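Local coordinates for protein ORF14 (Streptomyces clavuligerus, PDB 2WPX) that probably transfers acyl groups as a tandem GCN5-related N-acetyltransferase of clavulanic acid biosynthesis, and binds acetyl coenzyme A, at residues D88-H93 and A104-A109; A123-S128 and V329-E334; I153-H158 and Y325-F330. One frame throughout, in Å; residues are numbered along the deposited sequence.

Contact 1: residues D88-H93 and A104-A109; sequences DQLLVH and ALWAHA. With ACO (acetyl coenzyme *a), chain C.
Leu90 and Leu105 form the apolar centre of this contact between strand 89-92 and the helix that carries 104-109. Their side chains run past each other in opposite senses, and Leu90 CD2 meets Leu105 CD1 at 4.0 Å. The same Leu105 methyl serves two further neighbours on the strand: it touches Val92 CG2 at 3.8 Å and packs against the backbone, with Leu91 O 3.8 Å from Leu105 CD1. The other branch of Leu90 turns to Trp106. Leu90 CD1 reaches the indole at its edge, close to the ring plane and 4.0 Å from Trp106 CE3, with the two side chains crossing at about a right angle. Trp106 CG lies opposite the backbone N (chi1 178°), which carries the indole along the helix flank to the cofactor; there Trp106 CZ3 is 3.9 Å from the acetyl methyl CH3. Leu90 CD1 also lies 3.8 Å from the carbonyl oxygen O of the acetyl thioester.

Polar contacts to the cofactor come from the strand backbone. Leu90 O accepts a hydrogen bond from N4P of the pantetheine arm (2.9 Å, 155° at the hydrogen), and Val92 N donates one to O9P (2.9 Å, 151°). Together they hold the arm alongside the strand much as a neighbouring strand would be held, while the methyls of Val92 lie against pyrophosphate oxygen O5A. Backbone amides of Arg98, Gly100, Gly102 and Arg103 also bind the cofactor. At the start of 88-93 the strand bulges, Asp88 and Gln89 together standing opposite Arg75 (a classic beta bulge). A bulged strand, a glycine-rich pyrophosphate loop and the helix behind it are the acetyl-CoA site characteristic of the GNAT fold.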
loop_
_atom_site.group_PDB
_atom_site.type_symbol
_atom_site.label_atom_id
_atom_site.label_comp_id
_atom_site.label_asym_id
_atom_site.label_seq_id
_atom_site.Cartn_x
_atom_site.Cartn_y
_atom_site.Cartn_z
ATOM N N ASP A 88 8.740 -4.358 -5.748
ATOM C CA ASP A 88 8.116 -3.968 -4.497
ATOM C C ASP A 88 9.138 -3.297 -3.599
ATOM O O ASP A 88 8.762 -2.611 -2.661
ATOM C CB ASP A 88 7.516 -5.154 -3.789
ATOM C CG ASP A 88 6.068 -5.375 -4.162
ATOM O OD1 ASP A 88 5.534 -6.412 -3.720
ATOM O OD2 ASP A 88 5.426 -4.514 -4.833
ATOM N N GLN A 89 10.421 -3.492 -3.907
ATOM C CA GLN A 89 11.483 -2.857 -3.176
ATOM C C GLN A 89 12.761 -2.822 -3.975
ATOM O O GLN A 89 13.216 -3.859 -4.471
ATOM C CB GLN A 89 11.730 -3.503 -1.784
ATOM C CG GLN A 89 12.860 -2.839 -0.995
ATOM C CD GLN A 89 13.155 -3.538 0.346
ATOM O OE1 GLN A 89 12.859 -3.009 1.434
ATOM N NE2 GLN A 89 13.714 -4.728 0.276
ATOM N N LEU A 90 13.345 -1.634 -4.092
ATOM C CA LEU A 90 14.705 -1.502 -4.596
ATOM C C LEU A 90 15.400 -0.431 -3.737
ATOM O O LEU A 90 15.181 0.758 -3.920
ATOM C CB LEU A 90 14.701 -1.114 -6.101
ATOM C CG LEU A 90 16.036 -1.277 -6.839
ATOM C CD1 LEU A 90 15.839 -1.429 -8.329
ATOM C CD2 LEU A 90 17.057 -0.102 -6.515
ATOM N N LEU A 91 16.266 -0.849 -2.825
ATOM C CA LEU A 91 16.772 0.026 -1.776
ATOM C C LEU A 91 18.317 -0.100 -1.615
ATOM O O LEU A 91 18.882 -1.207 -1.609
ATOM C CB LEU A 91 16.054 -0.331 -0.463
ATOM C CG LEU A 91 16.233 0.477 0.832
ATOM C CD1 LEU A 91 15.330 0.013 1.923
ATOM C CD2 LEU A 91 17.621 0.260 1.325
ATOM N N VAL A 92 19.001 1.031 -1.525
ATOM C CA VAL A 92 20.454 1.029 -1.417
ATOM C C VAL A 92 20.770 1.752 -0.102
ATOM O O VAL A 92 20.129 2.763 0.225
ATOM C CB VAL A 92 21.079 1.697 -2.672
ATOM C CG1 VAL A 92 22.565 1.967 -2.522
ATOM C CG2 VAL A 92 20.879 0.829 -3.903
ATOM N N HIS A 93 21.650 1.159 0.691
ATOM C CA HIS A 93 22.085 1.728 1.969
ATOM C C HIS A 93 22.503 3.194 1.751
ATOM O O HIS A 93 23.356 3.499 0.891
ATOM C CB HIS A 93 23.236 0.856 2.547
ATOM C CG HIS A 93 23.816 1.340 3.861
ATOM N ND1 HIS A 93 23.997 0.494 4.949
ATOM C CD2 HIS A 93 24.346 2.538 4.229
ATOM C CE1 HIS A 93 24.547 1.168 5.948
ATOM N NE2 HIS A 93 24.778 2.407 5.532
ATOM N N ALA A 104 23.145 -1.915 -10.487
ATOM C CA ALA A 104 23.338 -3.350 -10.442
ATOM C C ALA A 104 22.025 -4.055 -9.980
ATOM O O ALA A 104 21.687 -5.111 -10.497
ATOM C CB ALA A 104 24.540 -3.686 -9.526
ATOM N N LEU A 105 21.267 -3.437 -9.078
ATOM C CA LEU A 105 20.023 -4.045 -8.583
ATOM C C LEU A 105 18.969 -4.108 -9.687
ATOM O O LEU A 105 18.281 -5.082 -9.880
ATOM C CB LEU A 105 19.511 -3.261 -7.389
ATOM C CG LEU A 105 20.222 -3.599 -6.077
ATOM C CD1 LEU A 105 19.714 -2.622 -4.981
ATOM C CD2 LEU A 105 20.043 -5.099 -5.654
ATOM N N TRP A 106 18.919 -3.041 -10.458
ATOM C CA TRP A 106 18.022 -2.930 -11.543
ATOM C C TRP A 106 18.380 -3.936 -12.641
ATOM O O TRP A 106 17.488 -4.534 -13.289
ATOM C CB TRP A 106 18.151 -1.517 -12.094
ATOM C CG TRP A 106 17.296 -1.350 -13.236
ATOM C CD1 TRP A 106 17.647 -1.453 -14.546
ATOM C CD2 TRP A 106 15.884 -1.131 -13.208
ATOM N NE1 TRP A 106 16.541 -1.235 -15.358
ATOM C CE2 TRP A 106 15.446 -1.049 -14.554
ATOM C CE3 TRP A 106 14.944 -0.945 -12.177
ATOM C CZ2 TRP A 106 14.120 -0.828 -14.883
ATOM C CZ3 TRP A 106 13.614 -0.731 -12.515
ATOM C CH2 TRP A 106 13.219 -0.684 -13.857
ATOM N N ALA A 107 19.669 -4.108 -12.887
ATOM C CA ALA A 107 20.109 -5.077 -13.879
ATOM C C ALA A 107 19.747 -6.487 -13.432
ATOM O O ALA A 107 19.388 -7.335 -14.255
ATOM C CB ALA A 107 21.640 -4.966 -14.141
ATOM N N HIS A 108 19.873 -6.748 -12.138
ATOM C CA HIS A 108 19.473 -8.025 -11.572
ATOM C C HIS A 108 17.931 -8.159 -11.695
ATOM O O HIS A 108 17.421 -9.195 -12.132
ATOM C CB HIS A 108 20.001 -8.133 -10.121
ATOM C CG HIS A 108 19.788 -9.467 -9.478
ATOM N ND1 HIS A 108 19.029 -9.626 -8.337
ATOM C CD2 HIS A 108 20.232 -10.705 -9.800
ATOM C CE1 HIS A 108 18.984 -10.899 -7.999
ATOM N NE2 HIS A 108 19.699 -11.580 -8.874
ATOM N N ALA A 109 17.200 -7.098 -11.357
ATOM C CA ALA A 109 15.715 -7.033 -11.609
ATOM C C ALA A 109 15.269 -7.454 -13.025
ATOM O O ALA A 109 14.493 -8.363 -13.163
ATOM C CB ALA A 109 15.130 -5.622 -11.265
HETATM N N1A ACO C . 19.943 12.495 -7.749
HETATM C C2A ACO C . 20.099 12.597 -9.061
HETATM N N3A ACO C . 20.376 11.558 -9.872
HETATM C C4A ACO C . 20.475 10.331 -9.359
HETATM C C5A ACO C . 20.303 10.190 -7.993
HETATM C C6A ACO C . 20.037 11.286 -7.185
HETATM N N6A ACO C . 19.870 11.125 -5.875
HETATM N N7A ACO C . 20.463 8.903 -7.698
HETATM C C8A ACO C . 20.670 8.249 -8.838
HETATM N N9A ACO C . 20.688 9.104 -9.835
HETATM C C1B ACO C . 20.925 8.628 -11.215
HETATM C C2B ACO C . 22.264 9.014 -11.845
HETATM O O2B ACO C . 22.129 8.888 -13.255
HETATM C C3B ACO C . 23.131 7.905 -11.360
HETATM O O3B ACO C . 24.171 7.590 -12.264
HETATM P P3B ACO C . 25.602 8.250 -11.994
HETATM O O7A ACO C . 26.851 7.809 -12.950
HETATM O O8A ACO C . 25.542 9.643 -11.321
HETATM O O9A ACO C . 25.228 9.121 -13.161
HETATM C C4B ACO C . 22.232 6.665 -11.496
HETATM O O4B ACO C . 20.881 7.132 -11.253
HETATM C C5B ACO C . 23.078 6.138 -10.314
HETATM O O5B ACO C . 22.511 5.111 -9.774
HETATM P P1A ACO C . 23.272 4.251 -8.783
HETATM O O1A ACO C . 23.148 2.761 -9.357
HETATM O O2A ACO C . 24.667 4.681 -8.343
HETATM O O3A ACO C . 22.394 4.652 -7.555
HETATM P P2A ACO C . 22.044 4.187 -6.101
HETATM O O4A ACO C . 22.453 5.444 -5.254
HETATM O O5A ACO C . 22.757 2.987 -5.593
HETATM O O6A ACO C . 20.396 4.240 -6.212
HETATM C CBP ACO C . 18.209 4.924 -5.394
HETATM C CCP ACO C . 19.349 3.890 -5.293
HETATM C CDP ACO C . 18.965 5.583 -6.535
HETATM C CEP ACO C . 17.301 3.810 -5.768
HETATM C CAP ACO C . 18.502 5.284 -3.915
HETATM O OAP ACO C . 18.260 6.649 -3.792
HETATM C C9P ACO C . 17.501 4.595 -2.961
HETATM O O9P ACO C . 17.733 3.481 -2.510
HETATM N N8P ACO C . 16.509 5.362 -2.506
HETATM C C7P ACO C . 15.458 4.851 -1.606
HETATM C C6P ACO C . 14.767 3.742 -2.390
HETATM C C5P ACO C . 14.029 4.197 -3.639
HETATM O O5P ACO C . 13.434 5.261 -3.705
HETATM N N4P ACO C . 14.053 3.342 -4.615
HETATM C C3P ACO C . 13.229 3.549 -5.788
HETATM C C2P ACO C . 14.058 3.646 -7.049
HETATM S S1P ACO C . 12.774 3.888 -8.299
HETATM C C ACO C . 12.849 2.356 -9.054
HETATM O O ACO C . 13.396 1.430 -8.454
HETATM C CH3 ACO C . 12.267 2.257 -10.465
#

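Contact 2: residues A123-S128 and V329-E334; sequences ATVVES and VFWTAE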
loop_
_atom_site.group_PDB
_atom_site.type_symbol
_atom_site.label_atom_id
_atom_site.label_comp_id
_atom_site.label_asym_id
_atom_site.label_seq_id
_atom_site.Cartn_x
_atom_site.Cartn_y
_atom_site.Cartn_z
ATOM N N ALA A 123 6.874 -0.121 -11.424
ATOM C CA ALA A 123 7.401 0.492 -10.252
ATOM C C ALA A 123 6.565 1.684 -9.824
ATOM O O ALA A 123 6.044 2.418 -10.663
ATOM C CB ALA A 123 8.874 0.939 -10.531
ATOM N N THR A 124 6.443 1.861 -8.522
ATOM C CA THR A 124 5.901 3.063 -7.950
ATOM C C THR A 124 7.032 3.988 -7.412
ATOM O O THR A 124 7.860 3.586 -6.597
ATOM C CB THR A 124 4.943 2.755 -6.842
ATOM O OG1 THR A 124 3.965 1.836 -7.329
ATOM C CG2 THR A 124 4.238 4.000 -6.433
ATOM N N VAL A 125 7.048 5.229 -7.873
ATOM C CA VAL A 125 8.130 6.106 -7.542
ATOM C C VAL A 125 7.582 7.241 -6.747
ATOM O O VAL A 125 6.520 7.808 -7.082
ATOM C CB VAL A 125 8.802 6.652 -8.809
ATOM C CG1 VAL A 125 9.926 7.583 -8.409
ATOM C CG2 VAL A 125 9.283 5.467 -9.721
ATOM N N VAL A 126 8.281 7.615 -5.686
ATOM C CA VAL A 126 7.838 8.773 -4.956
ATOM C C VAL A 126 8.295 10.153 -5.486
ATOM O O VAL A 126 9.492 10.436 -5.578
ATOM C CB VAL A 126 8.216 8.653 -3.530
ATOM C CG1 VAL A 126 7.804 9.980 -2.802
ATOM C CG2 VAL A 126 7.551 7.371 -2.957
ATOM N N GLU A 127 7.340 11.030 -5.771
ATOM C CA GLU A 127 7.626 12.275 -6.430
ATOM C C GLU A 127 6.893 13.371 -5.706
ATOM O O GLU A 127 6.165 13.078 -4.773
ATOM C CB GLU A 127 7.254 12.214 -7.930
ATOM C CG GLU A 127 7.996 11.063 -8.682
ATOM C CD GLU A 127 7.997 11.303 -10.162
ATOM O OE1 GLU A 127 8.304 12.463 -10.525
ATOM O OE2 GLU A 127 7.642 10.367 -10.951
ATOM N N SER A 128 7.141 14.628 -6.096
ATOM C CA SER A 128 6.434 15.789 -5.558
ATOM C C SER A 128 5.061 16.088 -6.143
ATOM O O SER A 128 4.768 15.841 -7.291
ATOM C CB SER A 128 7.259 17.067 -5.699
ATOM O OG SER A 128 8.603 16.825 -5.349
ATOM N N VAL A 329 3.971 7.856 -8.336
ATOM C CA VAL A 329 3.957 7.878 -9.795
ATOM C C VAL A 329 4.337 6.501 -10.390
ATOM O O VAL A 329 5.330 5.889 -9.960
ATOM C CB VAL A 329 4.919 8.942 -10.372
ATOM C CG1 VAL A 329 4.681 9.083 -11.866
ATOM C CG2 VAL A 329 4.789 10.240 -9.677
ATOM N N PHE A 330 3.545 6.017 -11.354
ATOM C CA PHE A 330 3.738 4.673 -11.901
ATOM C C PHE A 330 4.669 4.701 -13.073
ATOM O O PHE A 330 4.482 5.487 -14.028
ATOM C CB PHE A 330 2.397 4.006 -12.232
ATOM C CG PHE A 330 1.461 4.005 -11.063
ATOM C CD1 PHE A 330 1.695 3.186 -9.973
ATOM C CD2 PHE A 330 0.393 4.908 -10.997
ATOM C CE1 PHE A 330 0.847 3.242 -8.828
ATOM C CE2 PHE A 330 -0.435 4.969 -9.872
ATOM C CZ PHE A 330 -0.212 4.134 -8.797
ATOM N N TRP A 331 5.725 3.897 -12.986
ATOM C CA TRP A 331 6.716 3.845 -14.053
ATOM C C TRP A 331 6.791 2.431 -14.564
ATOM O O TRP A 331 6.457 1.486 -13.849
ATOM C CB TRP A 331 8.105 4.261 -13.557
ATOM C CG TRP A 331 8.381 5.774 -13.184
ATOM C CD1 TRP A 331 7.820 6.488 -12.188
ATOM C CD2 TRP A 331 9.327 6.641 -13.794
ATOM N NE1 TRP A 331 8.368 7.743 -12.103
ATOM C CE2 TRP A 331 9.282 7.874 -13.101
ATOM C CE3 TRP A 331 10.197 6.509 -14.887
ATOM C CZ2 TRP A 331 10.102 8.968 -13.435
ATOM C CZ3 TRP A 331 11.010 7.589 -15.219
ATOM C CH2 TRP A 331 10.945 8.809 -14.497
ATOM N N THR A 332 7.340 2.276 -15.757
ATOM C CA THR A 332 7.366 0.985 -16.422
ATOM C C THR A 332 8.616 0.902 -17.292
ATOM O O THR A 332 9.154 1.942 -17.757
ATOM C CB THR A 332 6.092 0.777 -17.314
ATOM O OG1 THR A 332 6.153 -0.505 -17.922
ATOM C CG2 THR A 332 6.006 1.842 -18.469
ATOM N N ALA A 333 9.086 -0.314 -17.531
ATOM C CA ALA A 333 10.351 -0.503 -18.243
ATOM C C ALA A 333 10.345 -1.839 -18.954
ATOM O O ALA A 333 9.717 -2.779 -18.497
ATOM C CB ALA A 333 11.503 -0.473 -17.279
ATOM N N GLU A 334 11.048 -1.899 -20.083
ATOM C CA GLU A 334 11.337 -3.182 -20.719
ATOM C C GLU A 334 12.329 -4.063 -19.895
ATOM O O GLU A 334 13.356 -3.603 -19.361
ATOM C CB GLU A 334 11.806 -2.974 -22.168
ATOM C CG GLU A 334 10.708 -2.466 -23.119
ATOM C CD GLU A 334 11.154 -2.482 -24.587
ATOM O OE1 GLU A 334 11.862 -1.563 -25.010
ATOM O OE2 GLU A 334 10.812 -3.419 -25.332
#
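Ala123, Thr124 and Val125 pair with Trp331, Phe330 and Val329 in antiparallel order, which brings a strand from the end of the chain beside the fifth strand of the N-terminal GNAT unit. This is the place between the fifth and sixth strands that the seventh strand takes in a typical GNAT fold. Four backbone hydrogen bonds hold it: Ala123 and Trp331 exchange two, and Val125 and Val329 two more, among them Trp331 N to Ala123 O at 2.8 Å and Val329 N to Val125 O at 2.8 Å. Between them, at the non-hydrogen-bonded pair, the CA-H groups of Thr124 and Phe330 point at Val329 O and Ala123 O.

Side-chain packing differs on the two faces. On one, Thr124 and Phe330 lie side by side, the hydroxyl oxygen Thr124 OG1 oblique to the ring and 3.7 Å from Phe330 CE1. On the other, Val125 CG2 sits over a face of the Trp331 indole, although the modelled closeness is doubtful, and the aliphatic part of Glu127 crosses Val329, with Glu127 CG 3.5 Å from Val329 CG2.

Glu127 OE2 is gripped twice. Arg150 NE forms a salt bridge with it, and the indole N-H supplies the second bond: Trp331 NE1 donates to Glu127 OE2 at 3.0 Å (150°), nearly in the ring plane but on the anti side of the carboxylate and 31° out of its plane.

Contact 3: residues I153-H158 and Y325-F330; sequences IPAGTH and YDRWVF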
loop_
_atom_site.group_PDB
_atom_site.type_symbol
_atom_site.label_atom_id
_atom_site.label_comp_id
_atom_site.label_asym_id
_atom_site.label_seq_id
_atom_site.Cartn_x
_atom_site.Cartn_y
_atom_site.Cartn_z
ATOM N N ILE A 153 -1.036 6.810 -16.681
ATOM C CA ILE A 153 -2.195 6.598 -15.832
ATOM C C ILE A 153 -2.093 7.541 -14.625
ATOM O O ILE A 153 -1.017 8.054 -14.290
ATOM C CB ILE A 153 -2.300 5.107 -15.367
ATOM C CG1 ILE A 153 -1.147 4.755 -14.435
ATOM C CG2 ILE A 153 -2.388 4.159 -16.604
ATOM C CD1 ILE A 153 -0.809 3.293 -14.365
ATOM N N PRO A 154 -3.228 7.793 -13.985
ATOM C CA PRO A 154 -3.352 8.616 -12.817
ATOM C C PRO A 154 -2.351 8.165 -11.801
ATOM O O PRO A 154 -2.341 6.990 -11.455
ATOM C CB PRO A 154 -4.715 8.228 -12.271
ATOM C CG PRO A 154 -5.478 7.792 -13.416
ATOM C CD PRO A 154 -4.516 7.194 -14.393
ATOM N N ALA A 155 -1.534 9.094 -11.317
ATOM C CA ALA A 155 -0.732 8.880 -10.155
ATOM C C ALA A 155 -1.588 8.879 -8.859
ATOM O O ALA A 155 -2.761 9.307 -8.859
ATOM C CB ALA A 155 0.360 9.946 -10.077
ATOM N N GLY A 156 -0.975 8.434 -7.756
ATOM C CA GLY A 156 -1.681 8.410 -6.489
ATOM C C GLY A 156 -1.374 9.672 -5.712
ATOM O O GLY A 156 -0.228 10.123 -5.674
ATOM N N THR A 157 -2.372 10.260 -5.080
ATOM C CA THR A 157 -2.080 11.324 -4.129
ATOM C C THR A 157 -2.066 10.776 -2.728
ATOM O O THR A 157 -3.094 10.301 -2.227
ATOM C CB THR A 157 -3.161 12.392 -4.130
ATOM O OG1 THR A 157 -3.358 12.841 -5.459
ATOM C CG2 THR A 157 -2.755 13.552 -3.254
ATOM N N HIS A 158 -0.912 10.897 -2.079
ATOM C CA HIS A 158 -0.683 10.248 -0.802
ATOM C C HIS A 158 -0.878 11.256 0.300
ATOM O O HIS A 158 -0.220 12.283 0.285
ATOM C CB HIS A 158 0.715 9.629 -0.777
ATOM C CG HIS A 158 1.006 8.865 0.467
ATOM N ND1 HIS A 158 2.208 8.955 1.119
ATOM C CD2 HIS A 158 0.252 7.998 1.191
ATOM C CE1 HIS A 158 2.194 8.188 2.200
ATOM N NE2 HIS A 158 1.020 7.583 2.260
ATOM N N TYR A 325 0.542 15.076 0.727
ATOM C CA TYR A 325 1.930 15.237 1.084
ATOM C C TYR A 325 2.919 14.908 -0.055
ATOM O O TYR A 325 3.792 15.707 -0.340
ATOM C CB TYR A 325 2.239 14.377 2.283
ATOM C CG TYR A 325 3.500 14.816 2.915
ATOM C CD1 TYR A 325 3.511 15.899 3.807
ATOM C CD2 TYR A 325 4.697 14.171 2.634
ATOM C CE1 TYR A 325 4.676 16.323 4.394
ATOM C CE2 TYR A 325 5.872 14.581 3.234
ATOM C CZ TYR A 325 5.853 15.660 4.107
ATOM O OH TYR A 325 7.034 16.077 4.716
ATOM N N ASP A 326 2.794 13.735 -0.690
ATOM C CA ASP A 326 3.642 13.384 -1.821
ATOM C C ASP A 326 2.858 12.582 -2.873
ATOM O O ASP A 326 1.675 12.250 -2.672
ATOM C CB ASP A 326 4.898 12.666 -1.357
ATOM C CG ASP A 326 4.572 11.456 -0.526
ATOM O OD1 ASP A 326 5.376 11.071 0.352
ATOM O OD2 ASP A 326 3.480 10.883 -0.720
ATOM N N ARG A 327 3.521 12.273 -3.990
ATOM C CA ARG A 327 2.855 11.737 -5.176
ATOM C C ARG A 327 3.410 10.342 -5.507
ATOM O O ARG A 327 4.632 10.122 -5.434
ATOM C CB ARG A 327 3.094 12.660 -6.358
ATOM C CG ARG A 327 2.247 12.322 -7.586
ATOM C CD ARG A 327 2.353 13.392 -8.679
ATOM N NE ARG A 327 1.387 13.208 -9.764
ATOM C CZ ARG A 327 1.697 13.195 -11.061
ATOM N NH1 ARG A 327 2.956 13.364 -11.459
ATOM N NH2 ARG A 327 0.749 13.024 -11.976
ATOM N N TRP A 328 2.524 9.403 -5.861
ATOM C CA TRP A 328 2.935 8.023 -6.123
ATOM C C TRP A 328 2.852 7.763 -7.613
ATOM O O TRP A 328 1.766 7.514 -8.103
ATOM C CB TRP A 328 2.005 7.047 -5.376
ATOM C CG TRP A 328 2.338 6.905 -3.964
ATOM C CD1 TRP A 328 3.305 7.576 -3.293
ATOM C CD2 TRP A 328 1.685 6.054 -2.994
ATOM N NE1 TRP A 328 3.321 7.184 -1.964
ATOM C CE2 TRP A 328 2.360 6.230 -1.763
ATOM C CE3 TRP A 328 0.607 5.147 -3.051
ATOM C CZ2 TRP A 328 1.983 5.524 -0.569
ATOM C CZ3 TRP A 328 0.250 4.430 -1.868
ATOM C CH2 TRP A 328 0.938 4.615 -0.662
ATOM N N VAL A 329 3.971 7.856 -8.336
ATOM C CA VAL A 329 3.957 7.878 -9.795
ATOM C C VAL A 329 4.337 6.501 -10.390
ATOM O O VAL A 329 5.330 5.889 -9.960
ATOM C CB VAL A 329 4.919 8.942 -10.372
ATOM C CG1 VAL A 329 4.681 9.083 -11.866
ATOM C CG2 VAL A 329 4.789 10.240 -9.677
ATOM N N PHE A 330 3.545 6.017 -11.354
ATOM C CA PHE A 330 3.738 4.673 -11.901
ATOM C C PHE A 330 4.669 4.701 -13.073
ATOM O O PHE A 330 4.482 5.487 -14.028
ATOM C CB PHE A 330 2.397 4.006 -12.232
ATOM C CG PHE A 330 1.461 4.005 -11.063
ATOM C CD1 PHE A 330 1.695 3.186 -9.973
ATOM C CD2 PHE A 330 0.393 4.908 -10.997
ATOM C CE1 PHE A 330 0.847 3.242 -8.828
ATOM C CE2 PHE A 330 -0.435 4.969 -9.872
ATOM C CZ PHE A 330 -0.212 4.134 -8.797
HETATM O O HOH W 1 1.160 7.554 -12.480
#
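His158 meets Asp326 and Trp328 with different parts of its ring. At the edge, His158 ND1 donates at 3.0 Å to Asp326 OD2, which accepts through its syn lone pair; ring and carboxylate are nearly coplanar, although the bond is bent to 139°. Over one face lies the six-membered ring of Trp328, an offset stack with ring centroids 4.4 Å apart and planes at 24°, while His158 CB covers the five-membered ring. Asp326 CG stands between its backbone N and carbonyl carbon (chi1 55°), which swings the carboxylate toward the imidazole. Glu303 OE1 takes the hydrogen bond of His158 NE2, so two carboxylates flank the ring and would probably favour its protonated form.

Away from the histidine, Ala155 CB sits over a face of the Arg327 guanidinium, 3.4 Å from Arg327 NE, and Glu308 forms a salt bridge with the same arginine. Pro154 O lies at the edge of the Phe330 ring, 3.2 Å from Phe330 CE2, where Ile153 also packs. A water accepts from Phe330 N and donates to Ile153 O, bridging loop and strand.

Gly156 and Trp328 exchange two backbone hydrogen bonds, and His158 N donates to Asp326 O. His158 O receives Tyr325 N at 2.9 Å and, weakly, Asp326 N, so Tyr325 and Asp326 together stand opposite His158, a classic beta bulge in the antiparallel pairing that joins strand 149-162 to strand 323-334 near the end of the chain.

In the fold
Contacts 2 and 3 lie on opposite edges of strand 323-334, their centres about 9 Å apart, and share Val329 and Phe330. Pairing with strand 120-127 continues beyond contact 2 through a probable hydrogen bond from Arg327 N to Glu127 O (2.9 Å). Contact 1 belongs to the beta-alpha-beta unit whose second strand is 120-127, and it meets contact 2 where Trp106 CZ2 packs 3.6 Å from Ala333 CB. Distance from the cofactor grows in order: contact 1 binds acetyl coenzyme A directly, Ala123 of contact 2 has its side chain about 4 Å from it, and in contact 3 the side chain of Val329 is about 10 Å away.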